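Local atomic coordinates of integron gene cassette protein HFX_CASS3 (Uncultured bacterium, PDB entry 3FYN), a protein that is of unknown function but belongs to the GNAT acetyltransferase family, and so may transfer an acetyl group from acetyl-coenzyme A to a still unidentified acceptor. Residues Gln25-Val36 and Ile73-Ser82; Leu64-Trp74 and Gly84-Phe92. All coordinates share one frame; numbering follows the deposited sequence. Where two conformers were deposited one is given.

Contact 1. Residues Gln25-Val36 and Ile73-Ser82; sequences QVRTAHIGDVPV and IWLIAEGTES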
loop_
_atom_site.group_PDB
_atom_site.type_symbol
_atom_site.label_atom_id
_atom_site.label_comp_id
_atom_site.label_asym_id
_atom_site.label_seq_id
_atom_site.Cartn_x
_atom_site.Cartn_y
_atom_site.Cartn_z
ATOM N N GLN A 25 -24.912 -6.569 -8.857
ATOM C CA GLN A 25 -25.068 -6.800 -7.423
ATOM C C GLN A 25 -23.989 -6.122 -6.586
ATOM O O GLN A 25 -24.082 -6.089 -5.360
ATOM C CB GLN A 25 -25.080 -8.302 -7.120
ATOM C CG GLN A 25 -26.146 -9.079 -7.871
ATOM C CD GLN A 25 -27.524 -8.482 -7.708
ATOM O OE1 GLN A 25 -27.949 -8.159 -6.598
ATOM N NE2 GLN A 25 -28.236 -8.337 -8.817
ATOM N N VAL A 26 -22.963 -5.586 -7.236
ATOM C CA VAL A 26 -21.896 -4.913 -6.505
ATOM C C VAL A 26 -22.038 -3.407 -6.699
ATOM O O VAL A 26 -21.908 -2.908 -7.817
ATOM C CB VAL A 26 -20.511 -5.383 -6.978
ATOM C CG1 VAL A 26 -19.416 -4.792 -6.088
ATOM C CG2 VAL A 26 -20.441 -6.918 -6.973
ATOM N N ARG A 27 -22.312 -2.689 -5.611
ATOM C CA ARG A 27 -22.657 -1.275 -5.694
ATOM C C ARG A 27 -21.741 -0.416 -4.839
ATOM O O ARG A 27 -21.200 -0.871 -3.831
ATOM C CB ARG A 27 -24.112 -1.045 -5.271
ATOM C CG ARG A 27 -24.397 -1.281 -3.793
ATOM C CD ARG A 27 -25.747 -0.675 -3.420
ATOM N NE ARG A 27 -26.132 -0.886 -2.023
ATOM C CZ ARG A 27 -25.758 -0.107 -1.009
ATOM N NH1 ARG A 27 -24.961 0.936 -1.217
ATOM N NH2 ARG A 27 -26.179 -0.377 0.218
ATOM N N THR A 28 -21.583 0.840 -5.232
ATOM C CA THR A 28 -20.754 1.750 -4.459
ATOM C C THR A 28 -21.393 2.005 -3.095
ATOM O O THR A 28 -22.617 2.073 -2.967
ATOM C CB THR A 28 -20.530 3.080 -5.195
ATOM O OG1 THR A 28 -21.791 3.706 -5.452
ATOM C CG2 THR A 28 -19.819 2.836 -6.510
ATOM N N ALA A 29 -20.553 2.124 -2.073
ATOM C CA ALA A 29 -21.027 2.386 -0.720
ATOM C C ALA A 29 -20.998 3.881 -0.427
ATOM O O ALA A 29 -20.147 4.604 -0.937
ATOM C CB ALA A 29 -20.178 1.628 0.294
ATOM N N HIS A 30 -21.944 4.335 0.389
ATOM C CA HIS A 30 -22.030 5.738 0.782
ATOM C C HIS A 30 -22.037 5.860 2.303
ATOM O O HIS A 30 -22.060 4.855 3.012
ATOM C CB HIS A 30 -23.285 6.387 0.192
ATOM C CG HIS A 30 -24.546 5.630 0.473
ATOM N ND1 HIS A 30 -25.123 4.778 -0.444
ATOM C CD2 HIS A 30 -25.340 5.595 1.568
ATOM C CE1 HIS A 30 -26.218 4.251 0.074
ATOM N NE2 HIS A 30 -26.373 4.731 1.295
ATOM N N ILE A 31 -22.023 7.095 2.800
ATOM C CA ILE A 31 -21.974 7.344 4.234
ATOM C C ILE A 31 -23.111 6.652 4.995
ATOM O O ILE A 31 -22.912 6.168 6.108
ATOM C CB ILE A 31 -21.957 8.861 4.534
ATOM C CG1 ILE A 31 -21.584 9.114 5.997
ATOM C CG2 ILE A 31 -23.290 9.501 4.171
ATOM C CD1 ILE A 31 -20.149 8.769 6.314
ATOM N N GLY A 32 -24.289 6.582 4.384
ATOM C CA GLY A 32 -25.434 5.963 5.027
ATOM C C GLY A 32 -25.274 4.467 5.228
ATOM O O GLY A 32 -26.038 3.839 5.966
ATOM N N ASP A 33 -24.275 3.888 4.569
ATOM C CA ASP A 33 -24.025 2.452 4.660
ATOM C C ASP A 33 -23.129 2.075 5.830
ATOM O O ASP A 33 -22.873 0.886 6.057
ATOM C CB ASP A 33 -23.371 1.946 3.374
ATOM C CG ASP A 33 -24.316 1.957 2.189
ATOM O OD1 ASP A 33 -25.486 1.532 2.337
ATOM O OD2 ASP A 33 -23.877 2.369 1.097
ATOM N N VAL A 34 -22.631 3.069 6.556
ATOM C CA VAL A 34 -21.674 2.786 7.626
ATOM C C VAL A 34 -22.209 1.782 8.660
ATOM O O VAL A 34 -21.500 0.856 9.043
ATOM C CB VAL A 34 -21.147 4.075 8.301
ATOM C CG1 VAL A 34 -20.396 3.743 9.599
ATOM C CG2 VAL A 34 -20.239 4.836 7.341
ATOM N N PRO A 35 -23.464 1.944 9.104
ATOM C CA PRO A 35 -23.935 0.947 10.071
ATOM C C PRO A 35 -23.879 -0.491 9.544
ATOM O O PRO A 35 -23.493 -1.392 10.290
ATOM C CB PRO A 35 -25.377 1.383 10.344
ATOM C CG PRO A 35 -25.335 2.871 10.160
ATOM C CD PRO A 35 -24.390 3.084 8.997
ATOM N N VAL A 36 -24.257 -0.706 8.287
ATOM C CA VAL A 36 -24.194 -2.044 7.711
ATOM C C VAL A 36 -22.744 -2.499 7.496
ATOM O O VAL A 36 -22.406 -3.660 7.743
ATOM C CB VAL A 36 -25.025 -2.148 6.407
ATOM C CG1 VAL A 36 -24.622 -3.378 5.610
ATOM C CG2 VAL A 36 -26.520 -2.191 6.731
ATOM N N ILE A 73 -15.163 1.856 -1.414
ATOM C CA ILE A 73 -15.827 0.709 -0.815
ATOM C C ILE A 73 -17.050 0.349 -1.654
ATOM O O ILE A 73 -17.776 1.231 -2.111
ATOM C CB ILE A 73 -16.281 1.024 0.623
ATOM C CG1 ILE A 73 -15.103 1.554 1.452
ATOM C CG2 ILE A 73 -16.899 -0.208 1.278
ATOM C CD1 ILE A 73 -15.506 2.088 2.818
ATOM N N TRP A 74 -17.256 -0.947 -1.868
ATOM C CA TRP A 74 -18.463 -1.449 -2.521
ATOM C C TRP A 74 -19.178 -2.418 -1.591
ATOM O O TRP A 74 -18.534 -3.132 -0.816
ATOM C CB TRP A 74 -18.116 -2.195 -3.806
ATOM C CG TRP A 74 -17.655 -1.357 -4.944
ATOM C CD1 TRP A 74 -18.417 -0.902 -5.989
ATOM C CD2 TRP A 74 -16.321 -0.914 -5.201
ATOM N NE1 TRP A 74 -17.640 -0.195 -6.870
ATOM C CE2 TRP A 74 -16.350 -0.178 -6.407
ATOM C CE3 TRP A 74 -15.100 -1.057 -4.526
ATOM C CZ2 TRP A 74 -15.209 0.405 -6.955
ATOM C CZ3 TRP A 74 -13.967 -0.477 -5.076
ATOM C CH2 TRP A 74 -14.032 0.246 -6.278
ATOM N N LEU A 75 -20.506 -2.447 -1.683
ATOM C CA LEU A 75 -21.313 -3.421 -0.968
ATOM C C LEU A 75 -21.796 -4.462 -1.958
ATOM O O LEU A 75 -21.993 -4.166 -3.139
ATOM C CB LEU A 75 -22.512 -2.753 -0.296
ATOM C CG LEU A 75 -22.178 -2.091 1.046
ATOM C CD1 LEU A 75 -23.161 -0.984 1.389
ATOM C CD2 LEU A 75 -22.126 -3.130 2.152
ATOM N N ILE A 76 -21.972 -5.682 -1.468
ATOM C CA ILE A 76 -22.408 -6.792 -2.292
ATOM C C ILE A 76 -23.831 -7.111 -1.885
ATOM O O ILE A 76 -24.090 -7.447 -0.731
ATOM C CB ILE A 76 -21.493 -8.008 -2.088
ATOM C CG1 ILE A 76 -20.052 -7.638 -2.459
ATOM C CG2 ILE A 76 -21.978 -9.195 -2.917
ATOM C CD1 ILE A 76 -19.031 -8.699 -2.112
ATOM N N ALA A 77 -24.749 -6.974 -2.835
ATOM C CA ALA A 77 -26.175 -7.061 -2.545
ATOM C C ALA A 77 -26.794 -8.380 -2.979
ATOM O O ALA A 77 -26.422 -8.954 -3.997
ATOM C CB ALA A 77 -26.913 -5.904 -3.202
ATOM N N GLU A 78 -27.744 -8.850 -2.184
ATOM C CA GLU A 78 -28.558 -10.000 -2.542
ATOM C C GLU A 78 -29.949 -9.722 -1.994
ATOM O O GLU A 78 -30.122 -9.589 -0.787
ATOM C CB GLU A 78 -27.976 -11.267 -1.916
ATOM C CG GLU A 78 -28.669 -12.551 -2.313
ATOM C CD GLU A 78 -28.056 -13.765 -1.638
ATOM O OE1 GLU A 78 -27.964 -13.774 -0.392
ATOM O OE2 GLU A 78 -27.668 -14.712 -2.354
ATOM N N GLY A 79 -30.936 -9.609 -2.878
ATOM C CA GLY A 79 -32.279 -9.249 -2.457
ATOM C C GLY A 79 -32.313 -7.892 -1.774
ATOM O O GLY A 79 -31.861 -6.894 -2.336
ATOM N N THR A 80 -32.831 -7.854 -0.549
ATOM C CA THR A 80 -32.931 -6.602 0.200
ATOM C C THR A 80 -31.787 -6.410 1.194
ATOM O O THR A 80 -31.854 -5.537 2.058
ATOM C CB THR A 80 -34.262 -6.517 0.968
ATOM O OG1 THR A 80 -34.356 -7.610 1.889
ATOM C CG2 THR A 80 -35.428 -6.581 0.000
ATOM N N GLU A 81 -30.743 -7.220 1.069
ATOM C CA GLU A 81 -29.652 -7.203 2.033
ATOM C C GLU A 81 -28.292 -7.024 1.384
ATOM O O GLU A 81 -28.040 -7.512 0.285
ATOM C CB GLU A 81 -29.624 -8.515 2.813
ATOM C CG GLU A 81 -30.299 -8.477 4.163
ATOM C CD GLU A 81 -29.927 -9.677 5.004
ATOM O OE1 GLU A 81 -29.767 -10.775 4.428
ATOM O OE2 GLU A 81 -29.786 -9.523 6.234
ATOM N N SER A 82 -27.406 -6.337 2.088
ATOM C CA SER A 82 -25.996 -6.403 1.761
ATOM C C SER A 82 -25.468 -7.644 2.457
ATOM O O SER A 82 -25.667 -7.817 3.662
ATOM C CB SER A 82 -25.265 -5.158 2.256
ATOM O OG SER A 82 -25.701 -4.014 1.549
HETATM O O HOH W 1 -27.031 -3.466 -0.753
#
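Arg27 and Leu75 form the hydrogen-bonded pair at the centre of an antiparallel pairing between strands 26-28 and 73-78. Their backbones exchange two bonds, Arg27 N to Leu75 O at 2.9 Å and Leu75 N to Arg27 O at 2.8 Å. Ala77 N to Gln25 O and Ala29 N to Ile73 O extend the pairing at its two ends, the latter more bent (N-H...O 157°). The strand directions differ by 142°, well short of exact antiparallel.

Within 25-36 the polar side chains build an end-on salt bridge. Arg27 NH1 reaches Asp33 OD2 and NH2 reaches OD1, both at 2.9 Å and both within the guanidinium plane, which should fix the rotation of that group. These bonds tie the turn before helix 34-47 back to strand 26-28; His30 N, from the opposite face of the carboxylate plane, holds OD2 within the turn. Toward 73-82, a water accepts from Arg27 NE and also bonds Ser82 OG.

Leu75 supplies hydrocarbon beside the ion pair. Its CD1 lies over one face of the guanidinium, 3.3 Å from Arg27 NH2, also meets the Asp33 carboxylate, and touches Ala29 CB at 4.1 Å. On the other sheet face, Val26 CG1, turned anti to the backbone N (chi1 -173°), packs on Trp74 CB at 3.7 Å.

The two faces have different covers. Val26, Trp74 and Ile76 face helix 117-131, whereas Ile73 and Leu75 pack on Leu37 of helix 34-47. Strand 26-28 is the outermost strand on this side of the chain's mixed sheet, as befits the first strand of a GNAT fold.

Contact 2. Residues Leu64-Trp74 and Gly84-Phe92; sequences LLGKPDLGRIW and GYIVLTLGF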
loop_
_atom_site.group_PDB
_atom_site.type_symbol
_atom_site.label_atom_id
_atom_site.label_comp_id
_atom_site.label_asym_id
_atom_site.label_seq_id
_atom_site.Cartn_x
_atom_site.Cartn_y
_atom_site.Cartn_z
ATOM N N LEU A 64 -12.353 6.611 5.305
ATOM C CA LEU A 64 -12.159 6.204 3.928
ATOM C C LEU A 64 -13.241 6.800 3.029
ATOM O O LEU A 64 -12.941 7.320 1.960
ATOM C CB LEU A 64 -12.126 4.677 3.831
ATOM C CG LEU A 64 -11.785 4.075 2.471
ATOM C CD1 LEU A 64 -10.550 4.722 1.879
ATOM C CD2 LEU A 64 -11.589 2.582 2.617
ATOM N N LEU A 65 -14.496 6.745 3.470
ATOM C CA LEU A 65 -15.598 7.308 2.692
ATOM C C LEU A 65 -15.496 8.827 2.561
ATOM O O LEU A 65 -16.014 9.408 1.611
ATOM C CB LEU A 65 -16.950 6.924 3.303
ATOM C CG LEU A 65 -17.329 5.444 3.211
ATOM C CD1 LEU A 65 -18.556 5.142 4.064
ATOM C CD2 LEU A 65 -17.562 5.030 1.760
ATOM N N GLY A 66 -14.823 9.467 3.513
ATOM C CA GLY A 66 -14.694 10.915 3.510
ATOM C C GLY A 66 -13.583 11.439 2.620
ATOM O O GLY A 66 -13.525 12.631 2.316
ATOM N N LYS A 67 -12.698 10.548 2.189
ATOM C CA LYS A 67 -11.559 10.953 1.373
ATOM C C LYS A 67 -11.330 9.956 0.243
ATOM O O LYS A 67 -10.571 9.005 0.392
ATOM C CB LYS A 67 -10.302 11.088 2.241
ATOM C CG LYS A 67 -9.131 11.762 1.541
ATOM C CD LYS A 67 -8.065 12.217 2.533
ATOM C CE LYS A 67 -6.874 12.840 1.813
ATOM N NZ LYS A 67 -5.789 13.251 2.751
ATOM N N PRO A 68 -12.011 10.166 -0.892
ATOM C CA PRO A 68 -11.953 9.277 -2.059
ATOM C C PRO A 68 -10.532 9.009 -2.550
ATOM O O PRO A 68 -10.289 7.966 -3.157
ATOM C CB PRO A 68 -12.752 10.044 -3.117
ATOM C CG PRO A 68 -13.711 10.861 -2.325
ATOM C CD PRO A 68 -12.975 11.263 -1.083
ATOM N N ASP A 69 -9.606 9.924 -2.284
ATOM C CA ASP A 69 -8.215 9.713 -2.670
ATOM C C ASP A 69 -7.636 8.481 -1.988
ATOM O O ASP A 69 -6.684 7.876 -2.482
ATOM C CB ASP A 69 -7.362 10.936 -2.330
ATOM C CG ASP A 69 -7.537 12.066 -3.324
ATOM O OD1 ASP A 69 -8.288 11.890 -4.308
ATOM O OD2 ASP A 69 -6.911 13.130 -3.119
ATOM N N LEU A 70 -8.215 8.116 -0.848
ATOM C CA LEU A 70 -7.724 6.988 -0.066
ATOM C C LEU A 70 -8.190 5.650 -0.625
ATOM O O LEU A 70 -7.567 4.620 -0.386
ATOM C CB LEU A 70 -8.167 7.112 1.393
ATOM C CG LEU A 70 -7.570 8.244 2.237
ATOM C CD1 LEU A 70 -8.234 8.280 3.604
ATOM C CD2 LEU A 70 -6.061 8.103 2.375
ATOM N N GLY A 71 -9.290 5.658 -1.367
ATOM C CA GLY A 71 -9.825 4.419 -1.893
ATOM C C GLY A 71 -11.332 4.419 -2.004
ATOM O O GLY A 71 -11.964 5.478 -1.994
ATOM N N ARG A 72 -11.905 3.224 -2.113
ATOM C CA ARG A 72 -13.324 3.070 -2.407
ATOM C C ARG A 72 -13.867 1.840 -1.707
ATOM O O ARG A 72 -13.138 0.884 -1.473
ATOM C CB ARG A 72 -13.530 2.875 -3.910
ATOM C CG ARG A 72 -13.044 4.008 -4.786
ATOM C CD ARG A 72 -13.965 5.202 -4.696
ATOM N NE ARG A 72 -13.787 6.088 -5.837
ATOM C CZ ARG A 72 -12.778 6.940 -5.947
ATOM N NH1 ARG A 72 -11.872 7.005 -4.979
ATOM N NH2 ARG A 72 -12.672 7.719 -7.013
ATOM N N ILE A 73 -15.163 1.856 -1.414
ATOM C CA ILE A 73 -15.827 0.709 -0.815
ATOM C C ILE A 73 -17.050 0.349 -1.654
ATOM O O ILE A 73 -17.776 1.231 -2.111
ATOM C CB ILE A 73 -16.281 1.024 0.623
ATOM C CG1 ILE A 73 -15.103 1.554 1.452
ATOM C CG2 ILE A 73 -16.899 -0.208 1.278
ATOM C CD1 ILE A 73 -15.506 2.088 2.818
ATOM N N TRP A 74 -17.256 -0.947 -1.868
ATOM C CA TRP A 74 -18.463 -1.449 -2.521
ATOM C C TRP A 74 -19.178 -2.418 -1.591
ATOM O O TRP A 74 -18.534 -3.132 -0.816
ATOM C CB TRP A 74 -18.116 -2.195 -3.806
ATOM C CG TRP A 74 -17.655 -1.357 -4.944
ATOM C CD1 TRP A 74 -18.417 -0.902 -5.989
ATOM C CD2 TRP A 74 -16.321 -0.914 -5.201
ATOM N NE1 TRP A 74 -17.640 -0.195 -6.870
ATOM C CE2 TRP A 74 -16.350 -0.178 -6.407
ATOM C CE3 TRP A 74 -15.100 -1.057 -4.526
ATOM C CZ2 TRP A 74 -15.209 0.405 -6.955
ATOM C CZ3 TRP A 74 -13.967 -0.477 -5.076
ATOM C CH2 TRP A 74 -14.032 0.246 -6.278
ATOM N N GLY A 84 -22.150 -8.707 1.826
ATOM C CA GLY A 84 -20.705 -8.642 1.789
ATOM C C GLY A 84 -20.215 -7.260 1.423
ATOM O O GLY A 84 -21.008 -6.364 1.133
ATOM N N TYR A 85 -18.899 -7.081 1.448
ATOM C CA TYR A 85 -18.313 -5.821 1.026
ATOM C C TYR A 85 -16.872 -6.022 0.612
ATOM O O TYR A 85 -16.255 -7.049 0.909
ATOM C CB TYR A 85 -18.410 -4.761 2.142
ATOM C CG TYR A 85 -17.477 -4.991 3.310
ATOM C CD1 TYR A 85 -17.774 -5.934 4.287
ATOM C CD2 TYR A 85 -16.290 -4.272 3.429
ATOM C CE1 TYR A 85 -16.921 -6.150 5.357
ATOM C CE2 TYR A 85 -15.434 -4.477 4.495
ATOM C CZ TYR A 85 -15.753 -5.418 5.452
ATOM O OH TYR A 85 -14.904 -5.631 6.509
ATOM N N ILE A 86 -16.346 -5.038 -0.098
ATOM C CA ILE A 86 -14.956 -5.076 -0.527
ATOM C C ILE A 86 -14.386 -3.672 -0.477
ATOM O O ILE A 86 -15.064 -2.697 -0.824
ATOM C CB ILE A 86 -14.821 -5.712 -1.937
ATOM C CG1 ILE A 86 -13.352 -5.952 -2.300
ATOM C CG2 ILE A 86 -15.539 -4.876 -2.997
ATOM C CD1 ILE A 86 -13.176 -6.935 -3.450
ATOM N N VAL A 87 -13.141 -3.572 -0.027
ATOM C CA VAL A 87 -12.490 -2.290 0.152
ATOM C C VAL A 87 -11.250 -2.202 -0.718
ATOM O O VAL A 87 -10.389 -3.074 -0.670
ATOM C CB VAL A 87 -12.074 -2.080 1.624
ATOM C CG1 VAL A 87 -11.379 -0.746 1.783
ATOM C CG2 VAL A 87 -13.294 -2.163 2.528
ATOM N N LEU A 88 -11.174 -1.142 -1.514
ATOM C CA LEU A 88 -9.987 -0.825 -2.300
ATOM C C LEU A 88 -9.252 0.337 -1.643
ATOM O O LEU A 88 -9.840 1.389 -1.394
ATOM C CB LEU A 88 -10.404 -0.419 -3.719
ATOM C CG LEU A 88 -9.334 0.232 -4.601
ATOM C CD1 LEU A 88 -8.268 -0.780 -5.014
ATOM C CD2 LEU A 88 -9.969 0.856 -5.830
ATOM N N THR A 89 -7.967 0.160 -1.352
ATOM C CA THR A 89 -7.169 1.295 -0.899
ATOM C C THR A 89 -6.083 1.606 -1.916
ATOM O O THR A 89 -5.655 0.725 -2.661
ATOM C CB THR A 89 -6.572 1.077 0.500
ATOM O OG1 THR A 89 -5.748 -0.094 0.491
ATOM C CG2 THR A 89 -7.686 0.901 1.518
ATOM N N LEU A 90 -5.666 2.868 -1.949
ATOM C CA LEU A 90 -4.778 3.377 -2.988
ATOM C C LEU A 90 -3.496 3.934 -2.397
ATOM O O LEU A 90 -3.512 4.545 -1.332
ATOM C CB LEU A 90 -5.486 4.476 -3.780
ATOM C CG LEU A 90 -6.746 4.015 -4.515
ATOM C CD1 LEU A 90 -7.496 5.197 -5.110
ATOM C CD2 LEU A 90 -6.389 3.000 -5.590
ATOM N N GLY A 91 -2.390 3.732 -3.104
ATOM C CA GLY A 91 -1.104 4.248 -2.674
ATOM C C GLY A 91 -0.164 4.394 -3.853
ATOM O O GLY A 91 -0.306 3.717 -4.866
ATOM N N PHE A 92 0.800 5.292 -3.736
ATOM C CA PHE A 92 1.754 5.472 -4.817
ATOM C C PHE A 92 2.761 4.333 -4.892
ATOM O O PHE A 92 3.124 3.737 -3.875
ATOM C CB PHE A 92 2.494 6.794 -4.677
ATOM C CG PHE A 92 3.066 7.291 -5.969
ATOM C CD1 PHE A 92 2.253 7.917 -6.895
ATOM C CD2 PHE A 92 4.410 7.121 -6.265
ATOM C CE1 PHE A 92 2.764 8.376 -8.091
ATOM C CE2 PHE A 92 4.928 7.576 -7.463
ATOM C CZ PHE A 92 4.102 8.203 -8.377
HETATM O O HOH W 2 -5.135 4.704 0.742
#
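Leu64 CD2, at the end of helix 54-66, presses on Val87 CG1 at 3.4 Å, closer than usual for two carbons. Leu64 CG stands anti to the backbone N (chi1 -174°), which sends the branch down onto the strand. This is the tight side of the contact, and Ile73 CG1 adds a wider touch on Val87 CG2 at 4.3 Å.

On the other sheet face the indole of Trp74 lies among Ile86 and Leu88. Leu88 CB meets the edge of the ring in its plane, 3.8 Å from Trp74 CZ3, the two side chains running alongside each other. Ile86 CG2 meets Trp74 CB instead, crossing it at a slant. Beneath these groups the strands are almost exactly antiparallel (174°), and the pairs Arg72-Leu88 and Trp74-Ile86 each exchange two backbone bonds, the straightest being Trp74 N to Ile86 O.

Regularity fades toward the 68-70 turn. Leu90 N still bonds Leu70 O at 3.0 Å, but from above the carbonyl plane, and a water donates to both Leu70 O and Leu90 O. Gly71 has backbone angles (phi 147°) that by themselves call for glycine, and its CA lies 3.1 Å from Leu88 O. On the exposed side the partners belong to the second subunit: Asp69 forms an intersubunit salt bridge with its Lys67, while Leu70 packs on its Phe92.

Residues 71-74 and 84-92 lie on the two arms of the hairpin 71-78/81-93, and 64-70 bring in the end of helix 54-66 and the turn after it. Helix 117-131 packs on Trp74, Ile86 and Leu88; on the face bearing Tyr85, helix 34-47 packs on its ring. Strand 98-108 flanks strand 81-93 along the edge away from strand 71-78.

Strand 71-78 belongs to both contacts: its two edges pair with 26-28 in contact 1 and with 81-93 in contact 2, and Ile73 and Trp74 take part in each. Contact 1 is the more peripheral, its centre about 12 Å from that of the chain and only partly buried; contact 2, at about 8 Å, is largely buried. Both rest on backbone bonds and include a bridging water. To these, contact 1 adds the Arg27-Asp33 ion pair, and contact 2 adds apolar packing on both sheet faces, its Lys67-Asp69 salt bridges with the second subunit lying at the turn before the strand. A probable bond from Ile76 N to Gly84 O (2.9 Å) joins the two.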